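Local coordinates for 4-amino-4-deoxy-L-arabinose transferase or related glycosyltransferases of PMT family (Cupriavidus metallidurans, PDB 5EZM), which probably transfers 4-amino-4-deoxy-L-arabinose from an undecaprenyl phosphate carrier to lipid A, as a zinc-binding membrane glycosyltransferase of the GT-C fold, at residues G378-A383 against L422-A427; P249-V254 against N263-H268; A186-W191 against W231-L236. All blocks are in the same frame, centred on the assembly; numbering follows the deposited sequence.

Contact 1 of 3, residues G378-A383 against L422-A427. With MPG ([(Z)-octadec-9-enyl] (2R)-2,3-bis(oxidanyl)propanoate), chain I.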
loop_
_atom_site.group_PDB
_atom_site.type_symbol
_atom_site.label_atom_id
_atom_site.label_comp_id
_atom_site.label_asym_id
_atom_site.label_seq_id
_atom_site.Cartn_x
_atom_site.Cartn_y
_atom_site.Cartn_z
ATOM N N GLY A 378 0.550 8.893 -28.402
ATOM C CA GLY A 378 0.736 7.528 -27.933
ATOM C C GLY A 378 -0.231 7.157 -26.823
ATOM O O GLY A 378 -0.875 6.101 -26.866
ATOM N N MET A 379 -0.356 8.028 -25.818
ATOM C CA MET A 379 -1.222 7.714 -24.687
ATOM C C MET A 379 -2.691 7.706 -25.086
ATOM O O MET A 379 -3.481 6.946 -24.516
ATOM C CB MET A 379 -0.988 8.697 -23.542
ATOM C CG MET A 379 -1.607 8.232 -22.236
ATOM S SD MET A 379 -1.074 6.560 -21.816
ATOM C CE MET A 379 -2.178 6.175 -20.461
ATOM N N ALA A 380 -3.077 8.542 -26.052
ATOM C CA ALA A 380 -4.438 8.480 -26.570
ATOM C C ALA A 380 -4.691 7.139 -27.241
ATOM O O ALA A 380 -5.759 6.539 -27.066
ATOM C CB ALA A 380 -4.689 9.626 -27.550
ATOM N N ILE A 381 -3.705 6.646 -27.996
ATOM C CA ILE A 381 -3.828 5.326 -28.609
ATOM C C ILE A 381 -4.030 4.258 -27.540
ATOM O O ILE A 381 -5.039 3.543 -27.538
ATOM C CB ILE A 381 -2.604 5.016 -29.487
ATOM C CG1 ILE A 381 -2.601 5.899 -30.738
ATOM C CG2 ILE A 381 -2.590 3.541 -29.871
ATOM C CD1 ILE A 381 -1.458 5.606 -31.695
ATOM N N VAL A 382 -3.079 4.139 -26.607
ATOM C CA VAL A 382 -3.154 3.026 -25.658
ATOM C C VAL A 382 -4.386 3.145 -24.765
ATOM O O VAL A 382 -5.004 2.129 -24.420
ATOM C CB VAL A 382 -1.853 2.909 -24.839
ATOM C CG1 VAL A 382 -1.435 4.239 -24.318
ATOM C CG2 VAL A 382 -2.021 1.936 -23.685
ATOM N N ALA A 383 -4.792 4.365 -24.403
ATOM C CA ALA A 383 -6.022 4.516 -23.626
ATOM C C ALA A 383 -7.247 4.107 -24.440
ATOM O O ALA A 383 -8.181 3.500 -23.903
ATOM C CB ALA A 383 -6.169 5.952 -23.127
ATOM N N LEU A 422 -10.629 11.985 -22.356
ATOM C CA LEU A 422 -11.039 13.380 -22.234
ATOM C C LEU A 422 -9.872 14.248 -21.790
ATOM O O LEU A 422 -9.558 15.259 -22.430
ATOM C CB LEU A 422 -12.207 13.504 -21.255
ATOM C CG LEU A 422 -13.526 12.865 -21.693
ATOM C CD1 LEU A 422 -14.571 12.964 -20.593
ATOM C CD2 LEU A 422 -14.032 13.509 -22.974
ATOM N N GLY A 423 -9.203 13.854 -20.701
ATOM C CA GLY A 423 -8.045 14.602 -20.241
ATOM C C GLY A 423 -6.977 14.751 -21.310
ATOM O O GLY A 423 -6.365 15.814 -21.444
ATOM N N ILE A 424 -6.744 13.692 -22.089
ATOM C CA ILE A 424 -5.769 13.771 -23.175
ATOM C C ILE A 424 -6.212 14.795 -24.213
ATOM O O ILE A 424 -5.405 15.596 -24.705
ATOM C CB ILE A 424 -5.560 12.380 -23.802
ATOM C CG1 ILE A 424 -4.863 11.448 -22.812
ATOM C CG2 ILE A 424 -4.772 12.478 -25.110
ATOM C CD1 ILE A 424 -4.691 10.047 -23.334
ATOM N N ALA A 425 -7.504 14.793 -24.549
ATOM C CA ALA A 425 -8.018 15.708 -25.565
ATOM C C ALA A 425 -7.891 17.159 -25.117
ATOM O O ALA A 425 -7.380 18.008 -25.861
ATOM C CB ALA A 425 -9.473 15.365 -25.884
ATOM N N VAL A 426 -8.348 17.466 -23.902
ATOM C CA VAL A 426 -8.254 18.845 -23.435
ATOM C C VAL A 426 -6.795 19.248 -23.230
ATOM O O VAL A 426 -6.437 20.418 -23.416
ATOM C CB VAL A 426 -9.103 19.048 -22.163
ATOM C CG1 VAL A 426 -8.811 17.980 -21.146
ATOM C CG2 VAL A 426 -8.865 20.425 -21.567
ATOM N N ALA A 427 -5.925 18.296 -22.881
ATOM C CA ALA A 427 -4.498 18.603 -22.813
ATOM C C ALA A 427 -3.958 18.992 -24.183
ATOM O O ALA A 427 -3.170 19.941 -24.305
ATOM C CB ALA A 427 -3.725 17.411 -22.251
HETATM C C2 MPG I . 3.850 5.161 -26.441
HETATM C C3 MPG I . 4.194 6.586 -26.858
HETATM C C4 MPG I . 5.547 6.673 -27.543
HETATM C C5 MPG I . 5.976 8.127 -27.789
HETATM C C6 MPG I . 7.432 8.221 -28.267
HETATM C C7 MPG I . 7.888 9.677 -28.468
HETATM C C8 MPG I . 9.387 9.779 -28.838
HETATM C C1 MPG I . 2.633 5.114 -25.513
#

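Contact 2 of 3, residues P249-V254 against N263-H268. With PC (phosphocholine), chain B; MPG ([(Z)-octadec-9-enyl] (2R)-2,3-bis(oxidanyl)propanoate), chain T.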
loop_
_atom_site.group_PDB
_atom_site.type_symbol
_atom_site.label_atom_id
_atom_site.label_comp_id
_atom_site.label_asym_id
_atom_site.label_seq_id
_atom_site.Cartn_x
_atom_site.Cartn_y
_atom_site.Cartn_z
ATOM N N PRO A 249 14.137 1.266 20.799
ATOM C CA PRO A 249 13.205 1.097 21.936
ATOM C C PRO A 249 12.083 0.087 21.718
ATOM O O PRO A 249 11.836 -0.746 22.601
ATOM C CB PRO A 249 12.665 2.518 22.139
ATOM C CG PRO A 249 13.778 3.382 21.722
ATOM C CD PRO A 249 14.387 2.695 20.532
ATOM N N TRP A 250 11.401 0.120 20.571
ATOM C CA TRP A 250 10.324 -0.844 20.366
ATOM C C TRP A 250 10.865 -2.263 20.258
ATOM O O TRP A 250 10.255 -3.203 20.780
ATOM C CB TRP A 250 9.505 -0.502 19.123
ATOM C CG TRP A 250 8.477 -1.561 18.822
ATOM C CD1 TRP A 250 7.256 -1.714 19.418
ATOM C CD2 TRP A 250 8.589 -2.622 17.866
ATOM N NE1 TRP A 250 6.600 -2.799 18.886
ATOM C CE2 TRP A 250 7.398 -3.374 17.932
ATOM C CE3 TRP A 250 9.579 -3.006 16.958
ATOM C CZ2 TRP A 250 7.170 -4.483 17.124
ATOM C CZ3 TRP A 250 9.352 -4.109 16.156
ATOM C CH2 TRP A 250 8.157 -4.834 16.245
ATOM N N PHE A 251 12.001 -2.440 19.582
ATOM C CA PHE A 251 12.553 -3.782 19.435
ATOM C C PHE A 251 12.973 -4.352 20.782
ATOM O O PHE A 251 12.729 -5.531 21.073
ATOM C CB PHE A 251 13.721 -3.762 18.449
ATOM C CG PHE A 251 13.289 -3.700 17.010
ATOM C CD1 PHE A 251 13.154 -4.858 16.262
ATOM C CD2 PHE A 251 12.993 -2.486 16.411
ATOM C CE1 PHE A 251 12.744 -4.805 14.940
ATOM C CE2 PHE A 251 12.584 -2.428 15.088
ATOM C CZ PHE A 251 12.459 -3.588 14.353
ATOM N N TYR A 252 13.583 -3.523 21.630
ATOM C CA TYR A 252 13.925 -3.969 22.974
ATOM C C TYR A 252 12.674 -4.304 23.773
ATOM O O TYR A 252 12.624 -5.331 24.455
ATOM C CB TYR A 252 14.751 -2.905 23.695
ATOM C CG TYR A 252 15.072 -3.264 25.129
ATOM C CD1 TYR A 252 16.143 -4.091 25.432
ATOM C CD2 TYR A 252 14.301 -2.779 26.179
ATOM C CE1 TYR A 252 16.441 -4.425 26.738
ATOM C CE2 TYR A 252 14.590 -3.109 27.490
ATOM C CZ TYR A 252 15.663 -3.932 27.764
ATOM O OH TYR A 252 15.961 -4.266 29.068
ATOM N N LEU A 253 11.652 -3.449 23.701
ATOM C CA LEU A 253 10.447 -3.685 24.489
ATOM C C LEU A 253 9.761 -4.982 24.076
ATOM O O LEU A 253 9.440 -5.827 24.922
ATOM C CB LEU A 253 9.494 -2.497 24.356
ATOM C CG LEU A 253 9.928 -1.229 25.096
ATOM C CD1 LEU A 253 9.024 -0.063 24.736
ATOM C CD2 LEU A 253 9.933 -1.464 26.594
ATOM N N VAL A 254 9.547 -5.167 22.773
ATOM C CA VAL A 254 8.841 -6.358 22.314
ATOM C C VAL A 254 9.703 -7.604 22.496
ATOM O O VAL A 254 9.174 -8.705 22.698
ATOM C CB VAL A 254 8.383 -6.176 20.853
ATOM C CG1 VAL A 254 9.543 -6.362 19.889
ATOM C CG2 VAL A 254 7.233 -7.120 20.525
ATOM N N ASN A 263 14.034 -14.017 17.277
ATOM C CA ASN A 263 14.288 -15.187 16.440
ATOM C C ASN A 263 13.249 -15.305 15.333
ATOM O O ASN A 263 13.584 -15.640 14.190
ATOM C CB ASN A 263 14.307 -16.452 17.296
ATOM C CG ASN A 263 14.714 -17.679 16.509
ATOM O OD1 ASN A 263 15.220 -17.575 15.393
ATOM N ND2 ASN A 263 14.505 -18.853 17.092
ATOM N N PHE A 264 11.984 -15.019 15.647
ATOM C CA PHE A 264 10.944 -15.055 14.626
ATOM C C PHE A 264 11.151 -13.949 13.600
ATOM O O PHE A 264 11.408 -14.218 12.422
ATOM C CB PHE A 264 9.562 -14.934 15.273
ATOM C CG PHE A 264 8.424 -15.055 14.294
ATOM C CD1 PHE A 264 7.891 -16.295 13.985
ATOM C CD2 PHE A 264 7.894 -13.931 13.681
ATOM C CE1 PHE A 264 6.852 -16.415 13.086
ATOM C CE2 PHE A 264 6.851 -14.040 12.779
ATOM C CZ PHE A 264 6.329 -15.288 12.480
ATOM N N PHE A 265 11.060 -12.694 14.042
ATOM C CA PHE A 265 11.068 -11.565 13.118
ATOM C C PHE A 265 12.331 -11.523 12.266
ATOM O O PHE A 265 12.290 -11.043 11.129
ATOM C CB PHE A 265 10.910 -10.258 13.894
ATOM C CG PHE A 265 10.801 -9.046 13.017
ATOM C CD1 PHE A 265 9.582 -8.673 12.482
ATOM C CD2 PHE A 265 11.919 -8.280 12.729
ATOM C CE1 PHE A 265 9.480 -7.557 11.674
ATOM C CE2 PHE A 265 11.822 -7.166 11.923
ATOM C CZ PHE A 265 10.603 -6.805 11.394
ATOM N N PHE A 266 13.456 -12.008 12.785
ATOM C CA PHE A 266 14.691 -11.980 12.014
ATOM C C PHE A 266 15.019 -13.305 11.341
ATOM O O PHE A 266 15.937 -13.344 10.516
ATOM C CB PHE A 266 15.869 -11.556 12.903
ATOM C CG PHE A 266 15.795 -10.129 13.368
ATOM C CD1 PHE A 266 15.910 -9.087 12.463
ATOM C CD2 PHE A 266 15.614 -9.830 14.707
ATOM C CE1 PHE A 266 15.839 -7.771 12.887
ATOM C CE2 PHE A 266 15.544 -8.517 15.136
ATOM C CZ PHE A 266 15.657 -7.486 14.226
ATOM N N ILE A 267 14.298 -14.383 11.651
ATOM C CA ILE A 267 14.664 -15.691 11.116
ATOM C C ILE A 267 13.502 -16.323 10.354
ATOM O O ILE A 267 13.716 -17.090 9.409
ATOM C CB ILE A 267 15.172 -16.612 12.243
ATOM C CG1 ILE A 267 16.433 -16.023 12.877
ATOM C CG2 ILE A 267 15.488 -18.002 11.720
ATOM C CD1 ILE A 267 17.570 -15.830 11.901
ATOM N N HIS A 268 12.266 -15.994 10.733
ATOM C CA HIS A 268 11.098 -16.615 10.112
ATOM C C HIS A 268 11.040 -16.380 8.605
ATOM O O HIS A 268 10.860 -15.245 8.152
ATOM C CB HIS A 268 9.804 -16.105 10.756
ATOM C CG HIS A 268 8.561 -16.558 10.055
ATOM N ND1 HIS A 268 8.169 -17.878 10.012
ATOM C CD2 HIS A 268 7.621 -15.864 9.370
ATOM C CE1 HIS A 268 7.041 -17.980 9.332
ATOM N NE2 HIS A 268 6.687 -16.771 8.933
HETATM P P1 PC B . 13.808 -8.838 7.986
HETATM O O1 PC B . 13.439 -7.387 8.205
HETATM O O3 PC B . 15.098 -9.124 8.718
HETATM O O4 PC B . 14.013 -9.098 6.510
HETATM O O2 PC B . 12.612 -9.828 8.559
HETATM C C1 PC B . 11.765 -10.490 7.657
HETATM C C2 PC B . 11.125 -11.728 8.312
HETATM N N1 PC B . 9.690 -11.555 8.492
HETATM C C3 PC B . 9.149 -12.697 9.204
HETATM C C4 PC B . 9.422 -10.359 9.267
HETATM C C5 PC B . 9.040 -11.460 7.198
HETATM C C2 MPG T . 20.795 -6.305 14.172
HETATM C C3 MPG T . 19.494 -7.039 14.479
HETATM C C4 MPG T . 19.667 -8.142 15.511
HETATM C C5 MPG T . 19.204 -9.507 14.973
HETATM C C6 MPG T . 19.100 -10.580 16.070
HETATM C C7 MPG T . 18.983 -12.000 15.486
HETATM C C8 MPG T . 18.571 -13.038 16.555
HETATM C C9 MPG T . 18.743 -14.497 16.066
HETATM C C10 MPG T . 18.586 -15.518 17.226
HETATM C C11 MPG T . 19.533 -16.726 17.065
HETATM C C12 MPG T . 19.622 -17.592 18.367
HETATM C C13 MPG T . 20.402 -18.903 18.146
HETATM C C1 MPG T . 20.832 -5.754 12.742
#

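Contact 3 of 3, residues A186-W191 against W231-L236. With MPG ([(Z)-octadec-9-enyl] (2R)-2,3-bis(oxidanyl)propanoate), chain S.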
loop_
_atom_site.group_PDB
_atom_site.type_symbol
_atom_site.label_atom_id
_atom_site.label_comp_id
_atom_site.label_asym_id
_atom_site.label_seq_id
_atom_site.Cartn_x
_atom_site.Cartn_y
_atom_site.Cartn_z
ATOM N N ALA A 186 25.210 23.428 8.605
ATOM C CA ALA A 186 24.034 23.216 9.442
ATOM C C ALA A 186 22.893 22.598 8.643
ATOM O O ALA A 186 22.183 21.715 9.141
ATOM C CB ALA A 186 23.594 24.536 10.073
ATOM N N ALA A 187 22.703 23.048 7.402
ATOM C CA ALA A 187 21.658 22.473 6.563
ATOM C C ALA A 187 22.008 21.051 6.147
ATOM O O ALA A 187 21.137 20.175 6.124
ATOM C CB ALA A 187 21.421 23.353 5.336
ATOM N N ARG A 188 23.279 20.801 5.816
ATOM C CA ARG A 188 23.699 19.451 5.451
ATOM C C ARG A 188 23.507 18.483 6.611
ATOM O O ARG A 188 23.017 17.363 6.421
ATOM C CB ARG A 188 25.158 19.460 4.995
ATOM C CG ARG A 188 25.703 18.093 4.600
ATOM C CD ARG A 188 27.153 18.186 4.140
ATOM N NE ARG A 188 27.339 19.201 3.103
ATOM C CZ ARG A 188 27.307 18.958 1.795
ATOM N NH1 ARG A 188 27.099 17.728 1.346
ATOM N NH2 ARG A 188 27.486 19.949 0.933
ATOM N N ARG A 189 23.885 18.897 7.823
ATOM C CA ARG A 189 23.682 18.049 8.992
ATOM C C ARG A 189 22.199 17.853 9.281
ATOM O O ARG A 189 21.775 16.757 9.665
ATOM C CB ARG A 189 24.389 18.648 10.207
ATOM C CG ARG A 189 24.243 17.819 11.473
ATOM C CD ARG A 189 24.828 18.528 12.687
ATOM N NE ARG A 189 24.130 19.776 12.990
ATOM C CZ ARG A 189 24.602 20.987 12.711
ATOM N NH1 ARG A 189 25.783 21.121 12.121
ATOM N NH2 ARG A 189 23.894 22.063 13.024
ATOM N N GLY A 190 21.396 18.903 9.102
ATOM C CA GLY A 190 19.965 18.767 9.324
ATOM C C GLY A 190 19.325 17.779 8.368
ATOM O O GLY A 190 18.546 16.913 8.773
ATOM N N TRP A 191 19.653 17.891 7.080
ATOM C CA TRP A 191 19.088 16.964 6.108
ATOM C C TRP A 191 19.654 15.562 6.274
ATOM O O TRP A 191 18.983 14.583 5.929
ATOM C CB TRP A 191 19.330 17.468 4.688
ATOM C CG TRP A 191 18.548 18.690 4.344
ATOM C CD1 TRP A 191 19.043 19.925 4.048
ATOM C CD2 TRP A 191 17.123 18.800 4.267
ATOM N NE1 TRP A 191 18.016 20.797 3.786
ATOM C CE2 TRP A 191 16.825 20.132 3.914
ATOM C CE3 TRP A 191 16.068 17.902 4.460
ATOM C CZ2 TRP A 191 15.518 20.587 3.751
ATOM C CZ3 TRP A 191 14.771 18.355 4.294
ATOM C CH2 TRP A 191 14.508 19.685 3.944
ATOM N N TRP A 231 30.997 9.387 1.722
ATOM C CA TRP A 231 30.774 8.753 3.016
ATOM C C TRP A 231 31.125 9.673 4.179
ATOM O O TRP A 231 30.726 9.393 5.315
ATOM C CB TRP A 231 31.566 7.448 3.105
ATOM C CG TRP A 231 31.094 6.414 2.124
ATOM C CD1 TRP A 231 31.470 6.291 0.816
ATOM C CD2 TRP A 231 30.149 5.362 2.369
ATOM N NE1 TRP A 231 30.823 5.229 0.235
ATOM C CE2 TRP A 231 30.006 4.642 1.166
ATOM C CE3 TRP A 231 29.415 4.959 3.487
ATOM C CZ2 TRP A 231 29.158 3.541 1.051
ATOM C CZ3 TRP A 231 28.574 3.867 3.371
ATOM C CH2 TRP A 231 28.453 3.171 2.163
ATOM N N ARG A 232 31.855 10.761 3.921
ATOM C CA ARG A 232 32.114 11.751 4.960
ATOM C C ARG A 232 30.941 12.707 5.140
ATOM O O ARG A 232 30.692 13.172 6.258
ATOM C CB ARG A 232 33.386 12.536 4.633
ATOM N N ARG A 233 30.209 13.001 4.061
ATOM C CA ARG A 233 29.062 13.900 4.133
ATOM C C ARG A 233 27.853 13.275 4.814
ATOM O O ARG A 233 26.897 13.997 5.114
ATOM C CB ARG A 233 28.648 14.355 2.731
ATOM C CG ARG A 233 29.603 15.317 2.050
ATOM C CD ARG A 233 30.513 14.603 1.066
ATOM N NE ARG A 233 30.775 15.425 -0.111
ATOM C CZ ARG A 233 31.751 15.197 -0.986
ATOM N NH1 ARG A 233 32.573 14.173 -0.814
ATOM N NH2 ARG A 233 31.914 16.002 -2.029
ATOM N N LEU A 234 27.863 11.965 5.059
ATOM C CA LEU A 234 26.672 11.287 5.553
ATOM C C LEU A 234 26.369 11.579 7.016
ATOM O O LEU A 234 25.266 11.258 7.469
ATOM C CB LEU A 234 26.814 9.778 5.364
ATOM C CG LEU A 234 27.187 9.294 3.964
ATOM C CD1 LEU A 234 27.277 7.780 3.938
ATOM C CD2 LEU A 234 26.187 9.799 2.937
ATOM N N HIS A 235 27.300 12.177 7.756
ATOM C CA HIS A 235 27.205 12.277 9.212
ATOM C C HIS A 235 26.944 10.895 9.810
ATOM O O HIS A 235 25.923 10.635 10.446
ATOM C CB HIS A 235 26.137 13.289 9.635
ATOM C CG HIS A 235 26.570 14.716 9.498
ATOM N ND1 HIS A 235 26.492 15.409 8.309
ATOM C CD2 HIS A 235 27.096 15.579 10.400
ATOM C CE1 HIS A 235 26.945 16.638 8.485
ATOM N NE2 HIS A 235 27.319 16.766 9.746
ATOM N N LEU A 236 27.916 10.008 9.582
ATOM C CA LEU A 236 27.746 8.588 9.877
ATOM C C LEU A 236 27.456 8.350 11.355
ATOM O O LEU A 236 26.476 7.684 11.706
ATOM C CB LEU A 236 28.997 7.824 9.434
ATOM C CG LEU A 236 28.911 6.320 9.162
ATOM C CD1 LEU A 236 28.996 5.499 10.444
ATOM C CD2 LEU A 236 27.651 5.990 8.383
HETATM C C2 MPG S . 9.401 11.483 8.420
HETATM C C3 MPG S . 10.667 10.810 8.938
HETATM C C4 MPG S . 11.639 11.765 9.621
HETATM C C5 MPG S . 11.161 13.227 9.601
HETATM C C6 MPG S . 12.305 14.220 9.858
HETATM C C7 MPG S . 12.070 15.587 9.186
HETATM C C8 MPG S . 13.119 16.630 9.641
HETATM C C9 MPG S . 13.283 17.817 8.660
HETATM C C10 MPG S . 14.586 18.613 8.955
HETATM C C11 MPG S . 14.692 19.929 8.158
HETATM C C12 MPG S . 16.135 20.536 8.216
HETATM C C13 MPG S . 16.265 21.823 7.378
HETATM C C14 MPG S . 17.748 22.284 7.235
HETATM C C1 MPG S . 8.341 10.472 7.971
#

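Contact 1 of 3, residues G378-A383 against L422-A427
Ile424 enters helix 369-389 as a knob into a hole: its side chain sits among Leu376, Met379, Ala380 and Ala383, the four-residue socket of knobs-into-holes packing between two predicted transmembrane helices of this GT-C fold. The reach is made mainly by the end of the branched chain. Ile424 CD1 rests on the backbone between Met379 and Ala380, 3.5 Å from Ala380 N. In the conformer described, one of two modelled, Met379 CG is 3.7 Å from Ile424 CD1, so this touch is less certain. Ala383 CB closes the far side of the socket more loosely, 4.4 Å from Ile424 CD1. The shorter branch works separately, with Ile424 CG2 3.8 Å from Ala380 CB. No hydrogen bond joins the two segments; Met379 O, under the knob, receives Ala383 N of its own helix at 2.9 Å.

The two helix segments run antiparallel, their directions 159° apart and their axes 9.9 Å from each other, and Ile424 fills the gap between them. Met379 crosses Ile424 at about a right angle. Helix 435-456 adds a third wall, its Met446 touching both Met379 and Ile424, while Ser438 hydrogen-bonds Ala427 O. On a different side of helix 369-389, Gly378 has no side chain, and its CA lies 3.7 Å from C3 of the bound lipid MPG. The knob itself is aimed by its torsions: Ile424 CG1 stands anti to the carbonyl carbon (chi1 -68°), pointing at the neighbouring helix, and the extended second torsion carries CD1 on to the Met379-Ala380 peptide, while CG2 turns to the methyl of Ala380.

Contact 2 of 3, residues P249-V254 against N263-H268
Phe251 meets Phe265 and Phe266 in an all-aromatic contact beside the phosphocholine and zinc site. The main stack is an offset edge-to-face pair: the edge of Phe251 is turned toward the face of Phe265, centroids 5.9 Å apart and planes at 69°. Phe251 CE1 does the touching, 3.9 Å from Phe265 CE2 and 4.0 Å from Phe266 CZ. Trp250 CZ3 lies over the centre of the Phe251 ring.

Phosphocholine C4 sits over the opposite face of Phe265 from Phe251, 3.6 Å from Phe265 CD1; with CG anti to the backbone N (chi1 -176°), the Phe265 ring stands between the two. Phe266 is sandwiched, with Phe265 CD2 over one face and the MPG chain over the other, where MPG C5 is 3.6 Å from Phe266 CD2. An alanine in place of Phe266 would probably open a gap between Phe265 and the lipid chain and leave Phe251 CE1 without one of its two aromatic neighbours.

His268 binds zinc with Glu87 and His270.

The contact pairs helix 236-257, kinked at Pro249 and Trp250, with the short helix 261-267 that follows it; Phe261 touches Phe251 and meets the Phe265 ring, and Pro89 of a nearby loop packs on Phe265.

Contact 3 of 3, residues A186-W191 against W231-L236
Arg189 lays its backbone CA and its CB over one face of the His235 imidazole, while the backbone C of Arg188 lies obliquely to the same ring. Arg189 CB makes a CH-pi contact, 3.9 Å from the His235 ring centroid and 29° off the ring normal. CB is nearest the far nitrogen, 3.5 Å from His235 NE2, and CG follows at 3.7 Å from the same atom. The Arg189 guanidinium does not stack on the ring; its plane stands at 79° to the imidazole, and one of its faces is turned toward Ala186 O. The third flat group, Trp191, faces lipid instead, with the MPG chain over one face of its indole and MPG C14 3.8 Å from Trp191 NE1.

Arg188 and Arg233 meet through unlike parts. Arg188 runs out straight and then bends at its third torsion (chi3 -52°), so that NH1 comes to the aliphatic part of the other chain, 3.5 Å from Arg233 CG. The two positive groups also lie near each other with no bond between them, Arg188 NH1 being 4.6 Å from Arg233 NE. Asp227 makes a weak, long ion pair with Arg233 and may offset some of the charge; a phosphate ion, probably from the crystallisation liquor, lies about 5 Å from the His235 side chain. Gln179 touches both arginines.

His235, with positive phi, is in the N-cap position of helix 236-257, in the turn after the short, weakly bonded helix 230-233. Helix 185-206 receives that turn: Trp196 NE1 bonds Leu234 O, and Met192 touches His235. Behind, Trp231 and Leu234 pack on helix 209-224, and Leu234 also touches Met175 of helix 160-178.

Contacts 1 and 2 are buried and contact 3 is a surface contact, and no two of them touch. Contact 1 is apolar, without hydrogen bonds between its segments, one knob between antiparallel membrane helices; contact 2 is aromatic and borders the zinc and phosphocholine site; contact 3 mixes arginine and histidine at a helix turn. Contacts 2 and 3 are linked through helix 236-257, which begins just after His235 and carries Phe251 farther along; their nearest atoms are still about 16 Å apart. Contact 1 lies across the chain's centre from contact 2, their centres about 49 Å apart. A lipid chain borders all three, against a glycine, a phenylalanine and a tryptophan in turn.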